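Ribosomal RNA small subunit methyltransferase Nep1 (Archaeoglobus fulgidus, PDB 3O7B) probably methylates N1 of a specific pseudouridine in 16S ribosomal RNA during ribosome biogenesis, using S-adenosyl-L-methionine as methyl donor. Local coordinates at residues A[32-37]-A[194-199]. Sequence-based numbering, arbitrary orientation.
Sequences FLEASL and GAFPHG. With SAH (S-adenosyl-L-homocysteine), chain C.
L33 and G194 form a parallel bridge where strand 28-35 runs beside the last residue of strand 189-194 in the mixed sheet of this SPOUT-class (class IV-like) methyltransferase, and the chain beyond G194 turns off to line the cofactor pocket. The tight part is here: A195 N donates to L33 O at 2.9 Å, in the carbonyl plane, and the CB of A195 packs against F32 CB and A35 CB, 4.0 and 4.1 Å away. F196 lies beside the corner at E34. With CG set between the backbone N and carbonyl carbon (chi1 53°), its ring brings CD2 to 3.6 Å from E34 CB and places one face under E34 OE1, off-centre toward the rim. That carboxylate is held by K83, T205 and F202 N, and K83 also makes a cation-pi contact with the ring. Toward S36 the fit is looser: S36 N reaches A195 O in a weak bond of 3.5 Å, and a water bridges the same two atoms. S36 OG bonds to K83 O and to the backbone N of R86, a residue predicted to contact the rRNA substrate. S-adenosyl-L-homocysteine occupies the pocket, its amino N bonded to G199 O, while G194 N points almost straight at its ribose O2', 2.9 Å away.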
ATOM      1  N   PHE A  32      13.136   7.355   2.835  1.00 11.00           N
ATOM      2  CA  PHE A  32      11.949   7.677   3.607  1.00 11.59           C
ATOM      3  C   PHE A  32      12.366   8.274   4.918  1.00 12.93           C
ATOM      4  O   PHE A  32      13.174   7.684   5.644  1.00 14.46           O
ATOM      5  CB  PHE A  32      11.053   6.442   3.763  1.00 11.49           C
ATOM      6  CG  PHE A  32      10.504   5.964   2.443  1.00 11.96           C
ATOM      7  CD1 PHE A  32       9.525   6.699   1.786  1.00 13.04           C
ATOM      8  CD2 PHE A  32      11.010   4.809   1.831  1.00 13.05           C
ATOM      9  CE1 PHE A  32       9.054   6.310   0.526  1.00 12.99           C
ATOM     10  CE2 PHE A  32      10.520   4.402   0.570  1.00 14.84           C
ATOM     11  CZ  PHE A  32       9.539   5.159  -0.067  1.00 14.20           C
ATOM     12  N   LEU A  33      11.848   9.464   5.188  1.00 12.54           N
ATOM     13  CA  LEU A  33      12.280  10.268   6.347  1.00 12.17           C
ATOM     14  C   LEU A  33      11.351  10.175   7.520  1.00 13.31           C
ATOM     15  O   LEU A  33      10.112  10.185   7.371  1.00 13.04           O
ATOM     16  CB  LEU A  33      12.406  11.737   5.943  1.00 13.14           C
ATOM     17  CG  LEU A  33      13.465  12.080   4.916  1.00 12.41           C
ATOM     18  CD1 LEU A  33      13.394  13.578   4.649  1.00 14.97           C
ATOM     19  CD2 LEU A  33      14.885  11.685   5.393  1.00 14.48           C
ATOM     20  N   GLU A  34      11.936  10.112   8.717  1.00 13.16           N
ATOM     21  CA  GLU A  34      11.176  10.096   9.963  1.00 13.81           C
ATOM     22  C   GLU A  34      10.099   9.010   9.929  1.00 13.46           C
ATOM     23  O   GLU A  34       8.957   9.213  10.373  1.00 14.16           O
ATOM     24  CB  GLU A  34      10.582  11.480  10.271  1.00 14.44           C
ATOM     25  CG  GLU A  34      11.660  12.520  10.591  1.00 15.50           C
ATOM     26  CD  GLU A  34      11.090  13.872  10.912  1.00 19.79           C
ATOM     27  OE1 GLU A  34       9.894  13.953  11.264  1.00 19.85           O
ATOM     28  OE2 GLU A  34      11.867  14.853  10.825  1.00 19.92           O
ATOM     29  N   ALA A  35      10.485   7.837   9.427  1.00 12.52           N
ATOM     30  CA  ALA A  35       9.521   6.731   9.370  1.00 12.38           C
ATOM     31  C   ALA A  35       9.085   6.345  10.766  1.00 13.15           C
ATOM     32  O   ALA A  35       9.885   6.303  11.722  1.00 12.81           O
ATOM     33  CB  ALA A  35      10.090   5.551   8.634  1.00 12.15           C
ATOM     34  N   SER A  36       7.794   6.066  10.888  1.00 13.71           N
ATOM     35  CA  SER A  36       7.136   5.830  12.155  1.00 14.57           C
ATOM     36  C   SER A  36       7.342   4.371  12.553  1.00 15.06           C
ATOM     37  O   SER A  36       6.400   3.551  12.566  1.00 15.25           O
ATOM     38  CB  SER A  36       5.655   6.184  11.988  1.00 14.47           C
ATOM     39  OG  SER A  36       4.989   6.260  13.228  1.00 15.43           O
ATOM     40  N   LEU A  37       8.596   4.051  12.866  1.00 15.30           N
ATOM     41  CA  LEU A  37       9.053   2.688  13.042  1.00 16.66           C
ATOM     42  C   LEU A  37       9.957   2.639  14.269  1.00 16.62           C
ATOM     43  O   LEU A  37      11.085   3.147  14.250  1.00 17.73           O
ATOM     44  CB  LEU A  37       9.812   2.303  11.784  1.00 18.03           C
ATOM     45  CG  LEU A  37      10.083   0.892  11.343  1.00 21.08           C
ATOM     46  CD1 LEU A  37       8.772   0.216  10.981  1.00 20.79           C
ATOM     47  CD2 LEU A  37      10.981   0.983  10.138  1.00 19.45           C
ATOM     48  N   GLY A 194       8.708  12.119   3.423  1.00 11.96           N
ATOM     49  CA  GLY A 194       8.341  11.790   4.790  1.00 12.48           C
ATOM     50  C   GLY A 194       7.458  10.551   4.844  1.00 13.26           C
ATOM     51  O   GLY A 194       6.610  10.347   3.929  1.00 13.69           O
ATOM     52  N   ALA A 195       7.631   9.756   5.894  1.00 13.09           N
ATOM     53  CA  ALA A 195       6.837   8.539   6.090  1.00 13.65           C
ATOM     54  C   ALA A 195       6.173   8.515   7.468  1.00 14.31           C
ATOM     55  O   ALA A 195       6.182   7.504   8.159  1.00 14.82           O
ATOM     56  CB  ALA A 195       7.699   7.279   5.851  1.00 13.98           C
ATOM     57  N   PHE A 196       5.624   9.660   7.859  1.00 15.45           N
ATOM     58  CA  PHE A 196       4.947   9.817   9.147  1.00 15.80           C
ATOM     59  C   PHE A 196       3.602  10.498   8.850  1.00 16.04           C
ATOM     60  O   PHE A 196       3.449  11.132   7.817  1.00 16.36           O
ATOM     61  CB  PHE A 196       5.803  10.669  10.113  1.00 16.30           C
ATOM     62  CG  PHE A 196       6.240  11.984   9.537  1.00 16.47           C
ATOM     63  CD1 PHE A 196       5.465  13.132   9.709  1.00 17.93           C
ATOM     64  CD2 PHE A 196       7.399  12.079   8.769  1.00 16.15           C
ATOM     65  CE1 PHE A 196       5.871  14.353   9.151  1.00 18.92           C
ATOM     66  CE2 PHE A 196       7.802  13.292   8.209  1.00 17.71           C
ATOM     67  CZ  PHE A 196       7.035  14.431   8.391  1.00 17.76           C
ATOM     68  N   PRO A 197       2.606  10.320   9.731  1.00 16.93           N
ATOM     69  CA  PRO A 197       1.258  10.794   9.375  1.00 17.55           C
ATOM     70  C   PRO A 197       0.913  12.275   9.593  1.00 17.93           C
ATOM     71  O   PRO A 197       0.041  12.809   8.901  1.00 18.45           O
ATOM     72  CB  PRO A 197       0.352   9.936  10.261  1.00 18.28           C
ATOM     73  CG  PRO A 197       1.172   9.623  11.430  1.00 18.55           C
ATOM     74  CD  PRO A 197       2.611   9.560  10.987  1.00 16.46           C
ATOM     75  N   HIS A 198       1.568  12.915  10.563  1.00 18.20           N
ATOM     76  CA  HIS A 198       1.182  14.271  10.996  1.00 18.50           C
ATOM     77  C   HIS A 198       2.399  15.080  11.368  1.00 19.74           C
ATOM     78  O   HIS A 198       3.439  14.521  11.708  1.00 19.60           O
ATOM     79  CB  HIS A 198       0.277  14.247  12.231  1.00 18.42           C
ATOM     80  CG  HIS A 198      -0.963  13.437  12.065  1.00 19.18           C
ATOM     81  ND1 HIS A 198      -2.006  13.836  11.263  1.00 21.13           N
ATOM     82  CD2 HIS A 198      -1.329  12.253  12.611  1.00 19.29           C
ATOM     83  CE1 HIS A 198      -2.963  12.927  11.317  1.00 20.53           C
ATOM     84  NE2 HIS A 198      -2.577  11.957  12.124  1.00 19.68           N
ATOM     85  N   GLY A 199       2.238  16.402  11.356  1.00 20.56           N
ATOM     86  CA  GLY A 199       3.314  17.300  11.773  1.00 21.81           C
ATOM     87  C   GLY A 199       4.271  17.638  10.650  1.00 22.38           C
ATOM     88  O   GLY A 199       4.047  17.318   9.488  1.00 23.63           O
TER
HETATM   89  N   SAH C 301       3.601  17.388   6.749  1.00 36.55           N
HETATM   90  CA  SAH C 301       2.384  16.569   6.476  1.00 36.37           C
HETATM   91  CB  SAH C 301       2.510  15.219   7.171  1.00 36.18           C
HETATM   92  CG  SAH C 301       3.323  14.205   6.371  1.00 34.05           C
HETATM   93  SD  SAH C 301       2.639  13.890   4.715  1.00 30.06           S
HETATM   94  C   SAH C 301       1.103  17.279   6.903  1.00 36.98           C
HETATM   95  O   SAH C 301       1.138  18.443   7.310  1.00 37.52           O
HETATM   96  C5' SAH C 301       3.822  12.716   4.002  1.00 25.07           C
HETATM   97  C4' SAH C 301       4.929  13.263   3.107  1.00 22.67           C
HETATM   98  O4' SAH C 301       4.469  13.511   1.792  1.00 20.85           O
HETATM   99  C3' SAH C 301       5.503  14.599   3.541  1.00 20.99           C
HETATM  100  O3' SAH C 301       6.398  14.459   4.616  1.00 20.37           O
HETATM  101  C2' SAH C 301       6.164  15.062   2.269  1.00 19.54           C
HETATM  102  O2' SAH C 301       7.420  14.400   2.085  1.00 18.24           O
HETATM  103  C1' SAH C 301       5.210  14.565   1.198  1.00 21.32           C
HETATM  104  N9  SAH C 301       4.218  15.554   0.698  1.00 21.03           N
HETATM  105  C8  SAH C 301       2.944  15.773   1.171  1.00 21.83           C
HETATM  106  N7  SAH C 301       2.361  16.732   0.403  1.00 20.12           N
HETATM  107  C5  SAH C 301       3.230  17.096  -0.562  1.00 19.73           C
HETATM  108  C6  SAH C 301       3.164  18.020  -1.598  1.00 20.96           C
HETATM  109  N6  SAH C 301       2.063  18.762  -1.802  1.00 22.94           N
HETATM  110  N1  SAH C 301       4.238  18.171  -2.443  1.00 21.85           N
HETATM  111  C2  SAH C 301       5.392  17.433  -2.251  1.00 20.65           C
HETATM  112  N3  SAH C 301       5.453  16.526  -1.218  1.00 20.80           N
HETATM  113  C4  SAH C 301       4.404  16.365  -0.382  1.00 19.72           C
HETATM  114  O   HOH W   1       5.855   4.774   8.702  1.00 14.05           O